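Local coordinates for protein aminotransferase, class I and II (Erwinia tasmaniensis, PDB 5Z0Q) that belongs to the class I and II aminotransferase family and carries bound pyridoxal-5'-phosphate, at residues 301-306 with 369-374; 117-122 with 138-143; 57-62 with 275-280. One frame throughout, in Å; residues are numbered along the deposited sequence.

Interaction 1 of 3, residues 301-306 with 369-374; sequences RANRDM and CPRQLL
Asn303 and Arg371 lie at the middle of this contact. Their CA atoms are the nearest across it, and Asn303 reaches over with both atoms of its amide. The polar part comes first. Asn303 ND2 donates a weak hydrogen bond to Cys369 O at 2.9 Å, with an angle of only 118° at the hydrogen. The same nitrogen also makes a weak hydrogen bond to Phe367 O. On the other branch of the amide, Asn303 OD1 lies 3.2 Å from Arg371 NE. The amide and guanidinium planes stand 88° apart, almost perpendicular. Arg371 gets there on a chain that runs extended from CA and then bends at chi3 (-61°), which turns the guanidinium over toward helix 290-313.

Apolar contacts lie beside the polar ones. Ala302 CB is 3.3 Å from Arg371 NH2 and approaches the guanidinium obliquely. Met306 CE rests 3.5 Å from Arg371 CD, alongside the aliphatic part of the arginine, and lies at the guanidinium edge. Leu374 slides past Asn303 in the opposite direction. Its CD2 is 3.7 Å from Asn303 CB and also touches Asn303 O. Met306 SD and the same Leu374 CD2 are a looser pair at 4.4 Å.

Tyr299, one turn earlier in helix 290-313, adds to the junction. Its hydroxyl hydrogen-bonds to Arg371 N, and its ring makes a cation-pi contact with Arg371. Pro370 holds the N-cap position of helix 371-385, so the contact joins the start of that helix to the flank of a long one. The chemistry is mixed. One buried asparagine serves backbone carbonyls from just before the helix, while the arginine has its cation-pi contact with Tyr299 and the methyls of Ala302 and Met306 lying against it.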
ATOM      1  N   ARG A 301     -24.897  -5.393 -18.897  1.00 27.67           N
ATOM      2  CA  ARG A 301     -25.629  -4.722 -19.967  1.00 32.40           C
ATOM      3  C   ARG A 301     -27.133  -4.875 -19.779  1.00 32.80           C
ATOM      4  O   ARG A 301     -27.891  -3.925 -20.006  1.00 35.48           O
ATOM      5  CB  ARG A 301     -25.201  -5.260 -21.333  1.00 27.57           C
ATOM      6  CG  ARG A 301     -26.067  -4.748 -22.478  1.00 28.50           C
ATOM      7  CD  ARG A 301     -25.518  -5.127 -23.846  1.00 46.24           C
ATOM      8  NE  ARG A 301     -25.100  -6.524 -23.916  1.00 47.63           N
ATOM      9  CZ  ARG A 301     -23.844  -6.915 -24.107  1.00 56.40           C
ATOM     10  NH1 ARG A 301     -22.883  -6.014 -24.261  1.00 45.33           N
ATOM     11  NH2 ARG A 301     -23.549  -8.208 -24.156  1.00 48.78           N
ATOM     12  N   ALA A 302     -27.581  -6.060 -19.357  1.00 27.94           N
ATOM     13  CA  ALA A 302     -28.998  -6.249 -19.070  1.00 32.12           C
ATOM     14  C   ALA A 302     -29.442  -5.379 -17.902  1.00 27.18           C
ATOM     15  O   ALA A 302     -30.536  -4.803 -17.927  1.00 27.07           O
ATOM     16  CB  ALA A 302     -29.286  -7.723 -18.788  1.00 32.42           C
ATOM     17  N   ASN A 303     -28.602  -5.268 -16.868  1.00 26.89           N
ATOM     18  CA  ASN A 303     -28.906  -4.366 -15.761  1.00 25.82           C
ATOM     19  C   ASN A 303     -28.874  -2.913 -16.213  1.00 28.41           C
ATOM     20  O   ASN A 303     -29.695  -2.100 -15.770  1.00 29.33           O
ATOM     21  CB  ASN A 303     -27.921  -4.590 -14.612  1.00 27.81           C
ATOM     22  CG  ASN A 303     -28.242  -5.827 -13.797  1.00 27.16           C
ATOM     23  OD1 ASN A 303     -29.005  -6.691 -14.228  1.00 35.05           O
ATOM     24  ND2 ASN A 303     -27.657  -5.919 -12.608  1.00 26.16           N
ATOM     25  N   ARG A 304     -27.935  -2.567 -17.096  1.00 29.43           N
ATOM     26  CA  ARG A 304     -27.829  -1.193 -17.573  1.00 31.77           C
ATOM     27  C   ARG A 304     -29.050  -0.797 -18.394  1.00 35.13           C
ATOM     28  O   ARG A 304     -29.603   0.295 -18.216  1.00 35.05           O
ATOM     29  CB  ARG A 304     -26.554  -1.023 -18.398  1.00 30.96           C
ATOM     30  CG  ARG A 304     -26.363   0.374 -18.954  1.00 27.44           C
ATOM     31  CD  ARG A 304     -25.425   0.361 -20.147  1.00 31.28           C
ATOM     32  NE  ARG A 304     -26.011  -0.327 -21.295  1.00 32.77           N
ATOM     33  CZ  ARG A 304     -25.429  -0.423 -22.487  1.00 24.40           C
ATOM     34  NH1 ARG A 304     -24.240   0.124 -22.694  1.00 20.91           N
ATOM     35  NH2 ARG A 304     -26.039  -1.066 -23.471  1.00 27.98           N
ATOM     36  N   ASP A 305     -29.481  -1.674 -19.306  1.00 33.42           N
ATOM     37  CA  ASP A 305     -30.622  -1.356 -20.159  1.00 34.74           C
ATOM     38  C   ASP A 305     -31.900  -1.189 -19.349  1.00 34.05           C
ATOM     39  O   ASP A 305     -32.762  -0.379 -19.709  1.00 33.34           O
ATOM     40  CB  ASP A 305     -30.803  -2.442 -21.221  1.00 31.10           C
ATOM     41  CG  ASP A 305     -29.647  -2.495 -22.201  1.00 30.83           C
ATOM     42  OD1 ASP A 305     -28.711  -1.679 -22.067  1.00 29.02           O
ATOM     43  OD2 ASP A 305     -29.675  -3.353 -23.108  1.00 40.86           O
ATOM     44  N   MET A 306     -32.041  -1.937 -18.253  1.00 32.55           N
ATOM     45  CA  MET A 306     -33.224  -1.793 -17.412  1.00 34.11           C
ATOM     46  C   MET A 306     -33.214  -0.461 -16.673  1.00 37.61           C
ATOM     47  O   MET A 306     -34.235   0.233 -16.618  1.00 37.44           O
ATOM     48  CB  MET A 306     -33.307  -2.955 -16.424  1.00 33.13           C
ATOM     49  CG  MET A 306     -34.627  -3.046 -15.680  1.00 47.85           C
ATOM     50  SD  MET A 306     -34.589  -4.334 -14.422  1.00 75.56           S
ATOM     51  CE  MET A 306     -33.813  -5.654 -15.345  1.00 39.35           C
ATOM     52  N   CYS A 369     -24.750  -5.261  -9.347  1.00 24.88           N
ATOM     53  CA  CYS A 369     -25.384  -6.029  -8.286  1.00 25.68           C
ATOM     54  C   CYS A 369     -26.329  -7.034  -8.930  1.00 28.59           C
ATOM     55  O   CYS A 369     -26.644  -6.914 -10.120  1.00 26.40           O
ATOM     56  CB  CYS A 369     -26.144  -5.107  -7.318  1.00 25.88           C
ATOM     57  SG  CYS A 369     -27.388  -4.075  -8.117  1.00 31.72           S
ATOM     58  N   PRO A 370     -26.780  -8.045  -8.182  1.00 29.52           N
ATOM     59  CA  PRO A 370     -27.772  -8.971  -8.739  1.00 28.31           C
ATOM     60  C   PRO A 370     -29.040  -8.238  -9.151  1.00 27.10           C
ATOM     61  O   PRO A 370     -29.437  -7.243  -8.540  1.00 30.04           O
ATOM     62  CB  PRO A 370     -28.034  -9.953  -7.589  1.00 30.06           C
ATOM     63  CG  PRO A 370     -27.512  -9.273  -6.364  1.00 38.38           C
ATOM     64  CD  PRO A 370     -26.354  -8.457  -6.835  1.00 36.44           C
ATOM     65  N   ARG A 371     -29.672  -8.748 -10.212  1.00 28.41           N
ATOM     66  CA  ARG A 371     -30.813  -8.059 -10.808  1.00 29.69           C
ATOM     67  C   ARG A 371     -31.974  -7.926  -9.831  1.00 30.97           C
ATOM     68  O   ARG A 371     -32.751  -6.968  -9.917  1.00 31.24           O
ATOM     69  CB  ARG A 371     -31.255  -8.794 -12.074  1.00 32.54           C
ATOM     70  CG  ARG A 371     -32.319  -8.072 -12.880  1.00 33.29           C
ATOM     71  CD  ARG A 371     -32.548  -8.745 -14.226  1.00 42.73           C
ATOM     72  NE  ARG A 371     -31.343  -8.742 -15.052  1.00 47.82           N
ATOM     73  CZ  ARG A 371     -30.651  -9.831 -15.371  1.00 46.34           C
ATOM     74  NH1 ARG A 371     -31.051 -11.022 -14.942  1.00 50.49           N
ATOM     75  NH2 ARG A 371     -29.565  -9.734 -16.126  1.00 38.21           N
ATOM     76  N   GLN A 372     -32.108  -8.868  -8.894  1.00 31.20           N
ATOM     77  CA  GLN A 372     -33.174  -8.770  -7.902  1.00 34.68           C
ATOM     78  C   GLN A 372     -33.010  -7.524  -7.039  1.00 35.48           C
ATOM     79  O   GLN A 372     -33.998  -6.879  -6.669  1.00 33.97           O
ATOM     80  CB  GLN A 372     -33.203 -10.027  -7.035  1.00 38.47           C
ATOM     81  CG  GLN A 372     -34.379 -10.093  -6.076  1.00 41.27           C
ATOM     82  CD  GLN A 372     -34.282 -11.262  -5.115  1.00 52.70           C
ATOM     83  OE1 GLN A 372     -34.009 -11.081  -3.928  1.00 62.68           O
ATOM     84  NE2 GLN A 372     -34.508 -12.468  -5.623  1.00 48.56           N
ATOM     85  N   LEU A 373     -31.765  -7.167  -6.711  1.00 33.13           N
ATOM     86  CA  LEU A 373     -31.527  -5.954  -5.938  1.00 26.28           C
ATOM     87  C   LEU A 373     -31.727  -4.703  -6.784  1.00 28.44           C
ATOM     88  O   LEU A 373     -32.105  -3.651  -6.255  1.00 25.44           O
ATOM     89  CB  LEU A 373     -30.119  -5.978  -5.341  1.00 28.29           C
ATOM     90  CG  LEU A 373     -29.746  -4.820  -4.412  1.00 34.83           C
ATOM     91  CD1 LEU A 373     -30.735  -4.717  -3.258  1.00 26.81           C
ATOM     92  CD2 LEU A 373     -28.325  -4.980  -3.892  1.00 30.77           C
ATOM     93  N   LEU A 374     -31.484  -4.794  -8.094  1.00 28.86           N
ATOM     94  CA  LEU A 374     -31.713  -3.644  -8.962  1.00 31.89           C
ATOM     95  C   LEU A 374     -33.201  -3.345  -9.100  1.00 31.74           C
ATOM     96  O   LEU A 374     -33.604  -2.176  -9.117  1.00 31.31           O
ATOM     97  CB  LEU A 374     -31.087  -3.885 -10.336  1.00 33.93           C
ATOM     98  CG  LEU A 374     -31.254  -2.745 -11.343  1.00 29.52           C
ATOM     99  CD1 LEU A 374     -30.576  -1.484 -10.836  1.00 26.86           C
ATOM    100  CD2 LEU A 374     -30.712  -3.137 -12.707  1.00 35.79           C
TER

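Interaction 2 of 3, residues 117-122 with 138-143; sequences STVSAT and QHLSAA
His139 lies beside Thr118 and Ser120, which flank it on the neighbouring parallel strand. All three side chains point to the same face of the sheet. A chi1 of -172° swings CG of His139 away from the backbone N and lays the ring along strand 117-122. From CB outward, each atom has a neighbour there. His139 CB is 3.8 Å from Thr118 OG1. CG has the same hydroxyl as its nearest atom. ND1 hydrogen-bonds with Thr118 OG1; the modelled separation is very short, and its exact value is doubtful. CE1 lies between the two hydroxyls. At the tip, NE2 hydrogen-bonds with Ser120 OG at 2.6 Å. Both oxygens lie at the ring edge, near its plane, a placing that would hold the imidazole's rotation.

Beneath the ring the backbones pair in parallel register. Leu140 N donates to Thr118 O at 2.8 Å, and Ser120 N donates to Leu140 O at 3.1 Å. Ala142 N continues the ladder to Ser120 O. Thr122 N to Ala142 O closes it. On the other face Val119 CG2 meets Leu140 CB at 4.3 Å. The axes of the two short strand segments make an angle of 37°.

The strands belong to a beta-alpha-beta unit, with helix 127-134 as the crossover. Phe129 and Pro132 of that helix pack on His139, on the face that carries the ring. Strand 166-172 pairs with the other edge of strand 117-122, and strand 139-146 lies between strands 117-122 and 151-152.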
ATOM      1  N   SER A 117      -0.067  24.039 -13.262  1.00 28.57           N
ATOM      2  CA  SER A 117      -1.423  23.593 -12.981  1.00 33.50           C
ATOM      3  C   SER A 117      -1.729  22.305 -13.734  1.00 30.41           C
ATOM      4  O   SER A 117      -0.965  21.855 -14.593  1.00 24.33           O
ATOM      5  CB  SER A 117      -2.445  24.675 -13.358  1.00 34.43           C
ATOM      6  OG  SER A 117      -2.457  24.908 -14.755  1.00 31.88           O
ATOM      7  N   THR A 118      -2.873  21.714 -13.395  1.00 28.83           N
ATOM      8  CA  THR A 118      -3.375  20.515 -14.046  1.00 26.73           C
ATOM      9  C   THR A 118      -4.690  20.824 -14.750  1.00 30.93           C
ATOM     10  O   THR A 118      -5.398  21.775 -14.404  1.00 29.43           O
ATOM     11  CB  THR A 118      -3.582  19.373 -13.042  1.00 25.88           C
ATOM     12  OG1 THR A 118      -4.580  19.750 -12.086  1.00 28.79           O
ATOM     13  CG2 THR A 118      -2.285  19.056 -12.313  1.00 26.22           C
ATOM     14  N   VAL A 119      -5.009  20.008 -15.753  1.00 24.79           N
ATOM     15  CA  VAL A 119      -6.241  20.141 -16.522  1.00 22.71           C
ATOM     16  C   VAL A 119      -6.950  18.796 -16.540  1.00 24.45           C
ATOM     17  O   VAL A 119      -6.319  17.755 -16.753  1.00 30.71           O
ATOM     18  CB  VAL A 119      -5.978  20.622 -17.964  1.00 24.99           C
ATOM     19  CG1 VAL A 119      -7.291  20.949 -18.663  1.00 20.55           C
ATOM     20  CG2 VAL A 119      -5.057  21.820 -17.967  1.00 24.49           C
ATOM     21  N   SER A 120      -8.262  18.819 -16.324  1.00 23.26           N
ATOM     22  CA  SER A 120      -9.077  17.618 -16.418  1.00 29.00           C
ATOM     23  C   SER A 120     -10.496  18.025 -16.789  1.00 27.50           C
ATOM     24  O   SER A 120     -10.804  19.210 -16.949  1.00 30.11           O
ATOM     25  CB  SER A 120      -9.057  16.823 -15.109  1.00 29.25           C
ATOM     26  OG  SER A 120      -9.899  17.424 -14.141  1.00 28.28           O
ATOM     27  N   ALA A 121     -11.360  17.029 -16.926  1.00 27.76           N
ATOM     28  CA  ALA A 121     -12.768  17.268 -17.188  1.00 27.84           C
ATOM     29  C   ALA A 121     -13.532  17.396 -15.874  1.00 29.71           C
ATOM     30  O   ALA A 121     -13.040  17.036 -14.803  1.00 26.51           O
ATOM     31  CB  ALA A 121     -13.361  16.141 -18.034  1.00 25.21           C
ATOM     32  N   THR A 122     -14.749  17.935 -15.970  1.00 29.92           N
ATOM     33  CA  THR A 122     -15.662  17.987 -14.841  1.00 25.28           C
ATOM     34  C   THR A 122     -17.051  17.672 -15.388  1.00 24.42           C
ATOM     35  O   THR A 122     -17.449  18.236 -16.425  1.00 24.51           O
ATOM     36  CB  THR A 122     -15.648  19.338 -14.115  1.00 22.59           C
ATOM     37  OG1 THR A 122     -16.716  19.383 -13.160  1.00 29.01           O
ATOM     38  CG2 THR A 122     -15.790  20.491 -15.096  1.00 29.29           C
ATOM     39  N   GLN A 138      -3.012  24.428  -8.486  1.00 38.54           N
ATOM     40  CA  GLN A 138      -4.308  24.880  -8.969  1.00 36.70           C
ATOM     41  C   GLN A 138      -4.752  24.012 -10.143  1.00 33.17           C
ATOM     42  O   GLN A 138      -3.932  23.430 -10.858  1.00 30.06           O
ATOM     43  CB  GLN A 138      -4.255  26.355  -9.372  1.00 37.56           C
ATOM     44  CG  GLN A 138      -3.410  26.667 -10.602  1.00 54.75           C
ATOM     45  CD  GLN A 138      -1.915  26.720 -10.315  1.00 60.66           C
ATOM     46  OE1 GLN A 138      -1.385  25.920  -9.541  1.00 53.79           O
ATOM     47  NE2 GLN A 138      -1.228  27.671 -10.941  1.00 42.64           N
ATOM     48  N   HIS A 139      -6.065  23.917 -10.331  1.00 35.59           N
ATOM     49  CA  HIS A 139      -6.646  22.973 -11.276  1.00 32.26           C
ATOM     50  C   HIS A 139      -7.593  23.697 -12.221  1.00 39.33           C
ATOM     51  O   HIS A 139      -8.409  24.513 -11.783  1.00 40.70           O
ATOM     52  CB  HIS A 139      -7.389  21.852 -10.538  1.00 32.48           C
ATOM     53  CG  HIS A 139      -7.858  20.747 -11.430  1.00 29.18           C
ATOM     54  ND1 HIS A 139      -6.991  19.879 -12.058  1.00 35.52           N
ATOM     55  CD2 HIS A 139      -9.105  20.365 -11.797  1.00 26.75           C
ATOM     56  CE1 HIS A 139      -7.684  19.011 -12.775  1.00 32.50           C
ATOM     57  NE2 HIS A 139      -8.968  19.285 -12.634  1.00 31.29           N
ATOM     58  N   LEU A 140      -7.481  23.392 -13.512  1.00 30.91           N
ATOM     59  CA  LEU A 140      -8.359  23.933 -14.540  1.00 28.52           C
ATOM     60  C   LEU A 140      -9.324  22.844 -14.991  1.00 29.08           C
ATOM     61  O   LEU A 140      -8.895  21.750 -15.371  1.00 31.37           O
ATOM     62  CB  LEU A 140      -7.556  24.457 -15.732  1.00 30.14           C
ATOM     63  CG  LEU A 140      -8.370  25.003 -16.908  1.00 31.12           C
ATOM     64  CD1 LEU A 140      -9.191  26.207 -16.479  1.00 34.72           C
ATOM     65  CD2 LEU A 140      -7.465  25.359 -18.077  1.00 32.43           C
ATOM     66  N   SER A 141     -10.617  23.147 -14.953  1.00 38.12           N
ATOM     67  CA  SER A 141     -11.663  22.179 -15.256  1.00 29.14           C
ATOM     68  C   SER A 141     -12.398  22.589 -16.524  1.00 32.69           C
ATOM     69  O   SER A 141     -12.792  23.750 -16.672  1.00 35.69           O
ATOM     70  CB  SER A 141     -12.647  22.062 -14.090  1.00 22.72           C
ATOM     71  OG  SER A 141     -11.968  21.797 -12.876  1.00 36.73           O
ATOM     72  N   ALA A 142     -12.582  21.633 -17.431  1.00 33.47           N
ATOM     73  CA  ALA A 142     -13.346  21.830 -18.655  1.00 32.16           C
ATOM     74  C   ALA A 142     -14.634  21.024 -18.553  1.00 28.82           C
ATOM     75  O   ALA A 142     -14.591  19.800 -18.386  1.00 32.99           O
ATOM     76  CB  ALA A 142     -12.540  21.408 -19.884  1.00 35.02           C
ATOM     77  N   ALA A 143     -15.769  21.708 -18.653  1.00 26.71           N
ATOM     78  CA  ALA A 143     -17.053  21.060 -18.434  1.00 32.02           C
ATOM     79  C   ALA A 143     -17.379  20.088 -19.559  1.00 33.31           C
ATOM     80  O   ALA A 143     -17.194  20.392 -20.741  1.00 38.14           O
ATOM     81  CB  ALA A 143     -18.161  22.105 -18.311  1.00 33.01           C
TER

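Interaction 3 of 3, residues 57-62 with 275-280; sequences QRVQQG and DVLAYV
Arg58 starts out extended, with CG opposite the backbone N (chi1 -174°), and then bends at chi2 (55°). The first torsion sends its aliphatic part across to helix 276-288. The bend lays the guanidinium against Val276. Leu277 has chi1 -61° and an extended chi2, which brings CD2 up to the same arginine.

Methyls meet the aliphatic part and the guanidinium face of Arg58, and no hydrogen bond crosses between the segments. Arg58 CG touches two methyls, 3.6 Å from Leu277 CD2 and 3.7 Å from Val280 CG2. Leu277 CD2 also reaches Val59 CG2 at 4.0 Å. Farther along, Val276 CG1 covers one face of the guanidinium, 3.3 Å from Arg58 NH1. Gln61 NE2 lies over the opposite face, offset toward its rim, so the flat group is enclosed between a methyl and an amide.

The charge itself is met elsewhere. Arg58 NH1 forms a salt bridge with Asp23 of the second subunit, and Arg58 NH2 hydrogen-bonds to Val63 O. Asp275 caps the start of helix 276-288, where its OD1 accepts from Leu277 N. In the other segment Val59 to Gly62 form a type I turn, and Gly62 has positive phi.

Both segments also touch the second subunit, and the side chain of Val276 is about 11 Å from a bound pyridoxal-5'-phosphate. This fits the homodimer of fold type I pyridoxal-phosphate enzymes, in which the active sites lie near the subunit interface.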
ATOM      1  N   GLN A  57      -4.210 -21.374  -2.993  1.00 32.42           N
ATOM      2  CA  GLN A  57      -2.919 -22.026  -3.196  1.00 32.53           C
ATOM      3  C   GLN A  57      -1.781 -21.200  -2.615  1.00 34.54           C
ATOM      4  O   GLN A  57      -0.758 -21.758  -2.198  1.00 44.02           O
ATOM      5  CB  GLN A  57      -2.685 -22.277  -4.687  1.00 32.73           C
ATOM      6  CG  GLN A  57      -3.537 -23.391  -5.280  1.00 40.64           C
ATOM      7  CD  GLN A  57      -2.991 -24.774  -4.970  1.00 62.97           C
ATOM      8  OE1 GLN A  57      -1.816 -24.930  -4.638  1.00 61.17           O
ATOM      9  NE2 GLN A  57      -3.845 -25.787  -5.080  1.00 53.23           N
ATOM     10  N   ARG A  58      -1.939 -19.875  -2.568  1.00 34.45           N
ATOM     11  CA  ARG A  58      -0.897 -19.018  -2.020  1.00 31.49           C
ATOM     12  C   ARG A  58      -0.954 -18.949  -0.498  1.00 29.76           C
ATOM     13  O   ARG A  58       0.094 -18.860   0.152  1.00 29.36           O
ATOM     14  CB  ARG A  58      -1.005 -17.613  -2.618  1.00 23.87           C
ATOM     15  CG  ARG A  58       0.124 -16.681  -2.216  1.00 19.69           C
ATOM     16  CD  ARG A  58       1.473 -17.281  -2.557  1.00 20.92           C
ATOM     17  NE  ARG A  58       2.578 -16.481  -2.039  1.00 23.71           N
ATOM     18  CZ  ARG A  58       3.038 -16.562  -0.795  1.00 26.48           C
ATOM     19  NH1 ARG A  58       4.053 -15.800  -0.409  1.00 25.77           N
ATOM     20  NH2 ARG A  58       2.479 -17.402   0.066  1.00 22.41           N
ATOM     21  N   VAL A  59      -2.154 -18.985   0.084  1.00 29.40           N
ATOM     22  CA  VAL A  59      -2.264 -18.975   1.540  1.00 28.41           C
ATOM     23  C   VAL A  59      -1.818 -20.314   2.115  1.00 26.83           C
ATOM     24  O   VAL A  59      -1.108 -20.365   3.126  1.00 27.32           O
ATOM     25  CB  VAL A  59      -3.699 -18.623   1.968  1.00 35.74           C
ATOM     26  CG1 VAL A  59      -3.832 -18.705   3.481  1.00 34.52           C
ATOM     27  CG2 VAL A  59      -4.073 -17.234   1.472  1.00 27.97           C
ATOM     28  N   GLN A  60      -2.218 -21.417   1.479  1.00 36.07           N
ATOM     29  CA  GLN A  60      -1.784 -22.735   1.924  1.00 36.59           C
ATOM     30  C   GLN A  60      -0.294 -22.966   1.718  1.00 31.91           C
ATOM     31  O   GLN A  60       0.237 -23.947   2.250  1.00 32.62           O
ATOM     32  CB  GLN A  60      -2.583 -23.824   1.206  1.00 40.80           C
ATOM     33  CG  GLN A  60      -3.946 -24.094   1.827  1.00 49.31           C
ATOM     34  CD  GLN A  60      -3.842 -24.642   3.241  1.00 63.12           C
ATOM     35  OE1 GLN A  60      -4.667 -24.335   4.102  1.00 49.35           O
ATOM     36  NE2 GLN A  60      -2.827 -25.464   3.484  1.00 69.99           N
ATOM     37  N   GLN A  61       0.388 -22.102   0.963  1.00 28.37           N
ATOM     38  CA  GLN A  61       1.842 -22.194   0.874  1.00 28.69           C
ATOM     39  C   GLN A  61       2.483 -21.978   2.240  1.00 30.70           C
ATOM     40  O   GLN A  61       3.491 -22.613   2.569  1.00 34.47           O
ATOM     41  CB  GLN A  61       2.376 -21.181  -0.139  1.00 28.70           C
ATOM     42  CG  GLN A  61       3.880 -21.255  -0.341  1.00 44.02           C
ATOM     43  CD  GLN A  61       4.428 -20.069  -1.113  1.00 55.84           C
ATOM     44  OE1 GLN A  61       4.173 -19.919  -2.309  1.00 51.26           O
ATOM     45  NE2 GLN A  61       5.184 -19.218  -0.428  1.00 43.77           N
ATOM     46  N   GLY A  62       1.914 -21.085   3.047  1.00 23.27           N
ATOM     47  CA  GLY A  62       2.315 -20.965   4.434  1.00 29.98           C
ATOM     48  C   GLY A  62       3.104 -19.722   4.793  1.00 28.37           C
ATOM     49  O   GLY A  62       2.863 -19.116   5.841  1.00 31.15           O
ATOM     50  N   ASP A 275       0.864  -5.945  -2.163  1.00 29.93           N
ATOM     51  CA  ASP A 275       0.664  -7.100  -1.300  1.00 26.32           C
ATOM     52  C   ASP A 275       1.044  -8.385  -2.030  1.00 32.78           C
ATOM     53  O   ASP A 275       0.867  -8.517  -3.245  1.00 29.86           O
ATOM     54  CB  ASP A 275      -0.797  -7.158  -0.840  1.00 30.59           C
ATOM     55  CG  ASP A 275      -1.047  -8.222   0.218  1.00 38.22           C
ATOM     56  OD1 ASP A 275      -0.754  -9.411  -0.031  1.00 37.85           O
ATOM     57  OD2 ASP A 275      -1.546  -7.865   1.307  1.00 49.71           O
ATOM     58  N   VAL A 276       1.581  -9.342  -1.267  1.00 33.81           N
ATOM     59  CA  VAL A 276       1.955 -10.635  -1.836  1.00 24.90           C
ATOM     60  C   VAL A 276       0.728 -11.346  -2.393  1.00 30.11           C
ATOM     61  O   VAL A 276       0.775 -11.942  -3.478  1.00 29.54           O
ATOM     62  CB  VAL A 276       2.681 -11.486  -0.778  1.00 26.66           C
ATOM     63  CG1 VAL A 276       2.496 -12.967  -1.056  1.00 31.79           C
ATOM     64  CG2 VAL A 276       4.161 -11.136  -0.744  1.00 23.60           C
ATOM     65  N   LEU A 277      -0.391 -11.287  -1.668  1.00 29.85           N
ATOM     66  CA  LEU A 277      -1.618 -11.927  -2.130  1.00 22.03           C
ATOM     67  C   LEU A 277      -2.289 -11.143  -3.249  1.00 22.68           C
ATOM     68  O   LEU A 277      -2.999 -11.733  -4.071  1.00 32.23           O
ATOM     69  CB  LEU A 277      -2.585 -12.108  -0.959  1.00 24.93           C
ATOM     70  CG  LEU A 277      -2.076 -12.985   0.187  1.00 24.55           C
ATOM     71  CD1 LEU A 277      -3.023 -12.936   1.370  1.00 22.59           C
ATOM     72  CD2 LEU A 277      -1.892 -14.416  -0.283  1.00 28.67           C
ATOM     73  N   ALA A 278      -2.082  -9.825  -3.302  1.00 25.87           N
ATOM     74  CA  ALA A 278      -2.687  -9.027  -4.363  1.00 25.67           C
ATOM     75  C   ALA A 278      -2.085  -9.352  -5.723  1.00 26.11           C
ATOM     76  O   ALA A 278      -2.790  -9.310  -6.738  1.00 28.85           O
ATOM     77  CB  ALA A 278      -2.533  -7.538  -4.052  1.00 27.36           C
ATOM     78  N   TYR A 279      -0.790  -9.670  -5.767  1.00 24.03           N
ATOM     79  CA  TYR A 279      -0.172 -10.087  -7.020  1.00 26.70           C
ATOM     80  C   TYR A 279      -0.797 -11.374  -7.540  1.00 29.53           C
ATOM     81  O   TYR A 279      -1.008 -11.528  -8.749  1.00 28.57           O
ATOM     82  CB  TYR A 279       1.333 -10.269  -6.829  1.00 22.12           C
ATOM     83  CG  TYR A 279       2.149  -9.012  -7.027  1.00 22.45           C
ATOM     84  CD1 TYR A 279       1.837  -8.108  -8.034  1.00 22.72           C
ATOM     85  CD2 TYR A 279       3.234  -8.733  -6.208  1.00 21.82           C
ATOM     86  CE1 TYR A 279       2.585  -6.960  -8.219  1.00 24.16           C
ATOM     87  CE2 TYR A 279       3.986  -7.587  -6.385  1.00 23.78           C
ATOM     88  CZ  TYR A 279       3.659  -6.707  -7.391  1.00 23.56           C
ATOM     89  OH  TYR A 279       4.408  -5.567  -7.565  1.00 23.10           O
ATOM     90  N   VAL A 280      -1.101 -12.310  -6.639  1.00 23.74           N
ATOM     91  CA  VAL A 280      -1.642 -13.602  -7.053  1.00 26.28           C
ATOM     92  C   VAL A 280      -3.040 -13.437  -7.635  1.00 28.41           C
ATOM     93  O   VAL A 280      -3.393 -14.077  -8.633  1.00 26.31           O
ATOM     94  CB  VAL A 280      -1.627 -14.584  -5.868  1.00 29.14           C
ATOM     95  CG1 VAL A 280      -2.293 -15.893  -6.248  1.00 28.49           C
ATOM     96  CG2 VAL A 280      -0.200 -14.829  -5.401  1.00 21.16           C
TER

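Overall arrangement
From the N terminus, the chain first passes helix 49-59, where residues 57-62 open the loop of interaction 3. Interaction 2 then opens and closes quickly: 117-122 meets 138-143 after one short helical crossover. It is nested inside the long loop that interaction 3 closes when the chain reaches 275-280. Helix 290-313 follows directly on helix 276-288, and interaction 1 closes a later loop from 301-306 to 369-374. No loops cross. Interaction 3 ties an early helix to a late one beside the second subunit, interaction 2 pairs two adjacent strands of the large sheet, and interaction 1 joins two helices of the C-terminal part, about 20 Å from interaction 2 between nearest atoms.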